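Local structure of glycosyl hydrolase, family 38 (Enterococcus faecalis, 3LVT) at residues F534-I539 with T546-K551; E586-E591 with Q608-P613. The protein belongs to glycoside hydrolase family 38, binds calcium and probably acts as an alpha-mannosidase on carbohydrate substrates. One frame throughout, in Å; residues are numbered along the deposited sequence.

Contact 1: residues F534-I539 with T546-K551; sequences FIQVKI and TIADKK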
# COMPACT_ATOMS: atom_id res chain seq x y z
N PHE A 534 6.30 28.27 -10.76
CA PHE A 534 6.25 27.89 -9.35
C PHE A 534 7.61 27.89 -8.68
O PHE A 534 7.73 28.32 -7.54
CB PHE A 534 5.57 26.53 -9.16
CG PHE A 534 4.26 26.38 -9.91
CD1 PHE A 534 4.22 25.72 -11.13
CD2 PHE A 534 3.07 26.88 -9.38
CE1 PHE A 534 3.00 25.56 -11.83
CE2 PHE A 534 1.85 26.73 -10.08
CZ PHE A 534 1.82 26.06 -11.30
N ILE A 535 8.63 27.40 -9.38
CA ILE A 535 9.94 27.15 -8.77
C ILE A 535 11.11 27.40 -9.70
O ILE A 535 10.96 27.37 -10.93
CB ILE A 535 10.09 25.68 -8.20
CG1 ILE A 535 9.98 24.64 -9.31
CG2 ILE A 535 9.09 25.41 -7.07
CD1 ILE A 535 10.24 23.21 -8.84
N GLN A 536 12.26 27.65 -9.08
CA GLN A 536 13.55 27.82 -9.74
C GLN A 536 14.56 26.85 -9.09
O GLN A 536 14.70 26.82 -7.86
CB GLN A 536 14.01 29.27 -9.57
CG GLN A 536 15.17 29.69 -10.47
CD GLN A 536 16.54 29.38 -9.86
OE1 GLN A 536 16.74 29.60 -8.67
NE2 GLN A 536 17.47 28.86 -10.67
N VAL A 537 15.28 26.09 -9.92
CA VAL A 537 16.18 25.04 -9.44
C VAL A 537 17.62 25.15 -9.94
O VAL A 537 17.87 25.18 -11.14
CB VAL A 537 15.69 23.64 -9.85
CG1 VAL A 537 16.58 22.56 -9.23
CG2 VAL A 537 14.23 23.43 -9.45
N LYS A 538 18.56 25.15 -9.01
CA LYS A 538 19.96 25.02 -9.34
C LYS A 538 20.50 23.68 -8.86
O LYS A 538 20.30 23.27 -7.72
CB LYS A 538 20.75 26.17 -8.71
CG LYS A 538 22.26 25.97 -8.68
CD LYS A 538 22.92 26.10 -10.06
CE LYS A 538 24.45 26.19 -9.95
NZ LYS A 538 25.09 26.78 -11.16
N ILE A 539 21.19 22.98 -9.74
CA ILE A 539 21.91 21.82 -9.33
C ILE A 539 23.33 22.27 -9.07
O ILE A 539 24.00 22.76 -9.95
CB ILE A 539 21.87 20.67 -10.37
CG1 ILE A 539 20.42 20.35 -10.73
CG2 ILE A 539 22.60 19.45 -9.84
CD1 ILE A 539 20.24 19.57 -12.00
N THR A 546 19.36 23.33 -4.87
CA THR A 546 18.94 24.53 -4.18
C THR A 546 17.68 24.97 -4.92
O THR A 546 17.69 25.12 -6.14
CB THR A 546 20.00 25.61 -4.31
OG1 THR A 546 21.23 25.14 -3.75
CG2 THR A 546 19.58 26.89 -3.60
N ILE A 547 16.59 25.15 -4.20
CA ILE A 547 15.34 25.50 -4.85
C ILE A 547 14.70 26.75 -4.26
O ILE A 547 14.73 26.96 -3.06
CB ILE A 547 14.36 24.36 -4.74
CG1 ILE A 547 14.90 23.12 -5.47
CG2 ILE A 547 13.04 24.76 -5.33
CD1 ILE A 547 14.15 21.81 -5.10
N ALA A 548 14.10 27.58 -5.11
CA ALA A 548 13.36 28.74 -4.62
C ALA A 548 11.87 28.59 -4.94
O ALA A 548 11.50 28.29 -6.08
CB ALA A 548 13.91 30.02 -5.24
N ASP A 549 11.00 28.76 -3.95
CA ASP A 549 9.57 28.84 -4.25
C ASP A 549 9.31 30.24 -4.78
O ASP A 549 9.48 31.22 -4.06
CB ASP A 549 8.74 28.54 -3.00
CG ASP A 549 7.24 28.38 -3.31
OD1 ASP A 549 6.66 29.25 -4.01
OD2 ASP A 549 6.65 27.39 -2.82
N LYS A 550 8.93 30.36 -6.04
CA LYS A 550 8.72 31.70 -6.63
C LYS A 550 7.55 32.48 -6.03
O LYS A 550 7.54 33.70 -6.11
CB LYS A 550 8.69 31.66 -8.15
CG LYS A 550 10.11 31.65 -8.73
CD LYS A 550 10.21 31.05 -10.14
CE LYS A 550 9.60 31.95 -11.21
NZ LYS A 550 10.21 31.73 -12.55
N LYS A 551 6.63 31.77 -5.37
CA LYS A 551 5.42 32.35 -4.78
C LYS A 551 5.54 32.72 -3.28
O LYS A 551 4.87 33.63 -2.82
CB LYS A 551 4.18 31.44 -4.97
CG LYS A 551 4.01 30.75 -6.33
CD LYS A 551 4.01 31.72 -7.49
CE LYS A 551 2.65 31.75 -8.19
NZ LYS A 551 2.46 30.61 -9.16
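Phe534 meets both Lys550 and Lys551 at the open end of an antiparallel beta hairpin. Its carbonyl oxygen accepts from Lys550 N at 2.8 Å, with the donor tilted 33° from the carbonyl plane. Its ring crosses the bent chain of Lys551, whose NZ lies obliquely 3.8 Å from Phe534 CD2. Lys551 N closes an Asx turn by donating to Asp549 OD1.

Gln536 is the next main contributor. It pairs with Ala548 through two backbone bonds: Gln536 N to Ala548 O at 3.2 Å and Ala548 N to Gln536 O at 2.9 Å. Lys538 and Thr546 form the second hydrogen-bonded pair, on the same face of the hairpin. Thr546 OG1 makes a hydrogen bond with Glu540 OE2. Lys550 CD lies 3.8 Å from Ile535 C; the chain then bends at chi3 (71°), and NZ forms a salt bridge with Glu531.

Ile535, Val537 and Ile547 lie on the other face. Val537 CG2 rests 4.0 Å from Ile547 CG1, the two side chains running side by side. Ile547 also touches Leu782 of strand 772-783. Strand 529-531 flanks strand 535-539, and strand 555-566 continues the antiparallel sheet beyond strand 545-549.

Contact 2: residues E586-E591 with Q608-P613; sequences ENVTAE and QTVMLP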
# COMPACT_ATOMS: atom_id res chain seq x y z
N GLU A 586 28.11 15.19 -0.36
CA GLU A 586 28.34 16.62 -0.14
C GLU A 586 29.64 17.17 -0.71
O GLU A 586 29.69 18.34 -1.07
CB GLU A 586 28.31 16.91 1.36
CG GLU A 586 28.26 18.36 1.72
CD GLU A 586 27.89 18.57 3.18
OE1 GLU A 586 27.67 17.56 3.92
OE2 GLU A 586 27.82 19.77 3.59
N ASN A 587 30.68 16.35 -0.79
CA ASN A 587 31.93 16.85 -1.35
C ASN A 587 32.39 16.05 -2.55
O ASN A 587 33.56 16.05 -2.93
CB ASN A 587 33.00 17.01 -0.27
CG ASN A 587 32.70 18.19 0.66
OD1 ASN A 587 32.62 18.01 1.89
ND2 ASN A 587 32.51 19.39 0.08
N VAL A 588 31.41 15.42 -3.18
CA VAL A 588 31.55 14.71 -4.43
C VAL A 588 31.34 15.66 -5.59
O VAL A 588 30.54 16.58 -5.53
CB VAL A 588 30.50 13.60 -4.48
CG1 VAL A 588 30.00 13.38 -5.89
CG2 VAL A 588 31.06 12.32 -3.84
N THR A 589 32.07 15.43 -6.67
CA THR A 589 31.87 16.20 -7.88
C THR A 589 30.94 15.42 -8.80
O THR A 589 31.29 14.36 -9.33
CB THR A 589 33.22 16.50 -8.54
OG1 THR A 589 34.02 17.26 -7.63
CG2 THR A 589 33.02 17.31 -9.83
N ALA A 590 29.73 15.95 -8.97
CA ALA A 590 28.75 15.27 -9.80
C ALA A 590 29.01 15.48 -11.30
O ALA A 590 29.57 16.51 -11.71
CB ALA A 590 27.37 15.75 -9.43
N GLU A 591 28.64 14.50 -12.12
CA GLU A 591 28.50 14.76 -13.55
C GLU A 591 27.02 15.06 -13.84
O GLU A 591 26.15 14.21 -13.60
CB GLU A 591 29.03 13.58 -14.39
N GLN A 608 26.84 10.33 -9.50
CA GLN A 608 27.77 10.44 -8.38
C GLN A 608 28.47 9.11 -8.09
O GLN A 608 27.84 8.05 -8.00
CB GLN A 608 27.01 10.90 -7.12
CG GLN A 608 26.67 12.38 -7.06
CD GLN A 608 25.24 12.62 -6.61
OE1 GLN A 608 24.39 11.76 -6.76
NE2 GLN A 608 24.98 13.80 -6.07
N THR A 609 29.79 9.19 -7.94
CA THR A 609 30.59 8.08 -7.42
C THR A 609 31.05 8.35 -6.00
O THR A 609 31.78 9.29 -5.74
CB THR A 609 31.83 7.83 -8.28
OG1 THR A 609 31.42 7.57 -9.62
CG2 THR A 609 32.59 6.61 -7.77
N VAL A 610 30.60 7.51 -5.08
CA VAL A 610 31.12 7.52 -3.73
C VAL A 610 31.96 6.26 -3.53
O VAL A 610 31.77 5.26 -4.22
CB VAL A 610 29.99 7.61 -2.70
CG1 VAL A 610 29.29 8.97 -2.79
CG2 VAL A 610 28.99 6.48 -2.87
N MSE A 611 32.90 6.32 -2.61
CA MSE A 611 33.73 5.15 -2.30
C MSE A 611 33.18 4.49 -1.06
O MSE A 611 33.27 5.04 0.04
CB MSE A 611 35.18 5.58 -2.07
CG MSE A 611 35.84 6.22 -3.27
SE MSE A 611 36.06 4.94 -4.75
CE MSE A 611 36.82 3.38 -3.77
N LEU A 612 32.62 3.31 -1.21
CA LEU A 612 31.96 2.67 -0.10
C LEU A 612 32.63 1.38 0.33
O LEU A 612 33.16 0.64 -0.51
CB LEU A 612 30.50 2.39 -0.44
CG LEU A 612 29.62 3.63 -0.66
CD1 LEU A 612 28.17 3.26 -0.95
CD2 LEU A 612 29.66 4.47 0.59
N PRO A 613 32.63 1.11 1.65
CA PRO A 613 33.05 -0.20 2.16
C PRO A 613 32.28 -1.28 1.42
O PRO A 613 31.10 -1.09 1.12
CB PRO A 613 32.64 -0.17 3.64
CG PRO A 613 32.70 1.29 3.97
CD PRO A 613 32.27 2.03 2.75
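Val588 points toward strand 601-613 and meets it with both methyls. Val588 CG1 lies 3.7 Å from Gln608 CG. Val588 CG2 lies 3.6 Å from Thr609 O and 3.9 Å from Val610 CG1. The valine comes up at the strand edge beside Thr609 O, between the side chains of Gln608 and Val610, which are on the same face. It crosses each of them at about a right angle. The branch that reaches Thr609 O and Val610 lies anti to the carbonyl carbon of Val588.

No hydrogen bond joins the two segments here. The contact is van der Waals packing of a loop against a beta strand. The loop leads from strand 583-584 into strand 591-597, which pairs antiparallel with strand 601-613 as the outermost strand of its sheet within the chain.

Ala590 comes next to the strand, with CB 4.2 Å from Gln608 CG. The aliphatic part of Gln608 therefore serves both Val588 and Ala590. Its amide turns off at the chi2 bend, and NE2 donates to Asn542 O. Ala590 itself has a backbone hydrogen bond with Asn541. At Glu591 the regular pairing begins, through a backbone bond with Lys607.

In the fold
Both contacts lie in the family 38 C-terminal domain range, of the galactose mutarotase-like clan. Contact 1 closes before contact 2 opens along the chain. Their centres are 24 Å apart, and their nearest atoms are about 6 Å apart without touching. The hairpin and strand 601-613 belong to different antiparallel sheets; the loop at 586-591 passes from one sheet to the other. The two sheets meet where Ile539 touches Tyr604 and Ile606, and where Gln608 touches Phe562. Asn541, in the hairpin turn, shares a backbone hydrogen bond with Ala590, and Asn542 O accepts from Gln608 NE2. The turn and the loop thus tie the two sheets together, away from the calcium site.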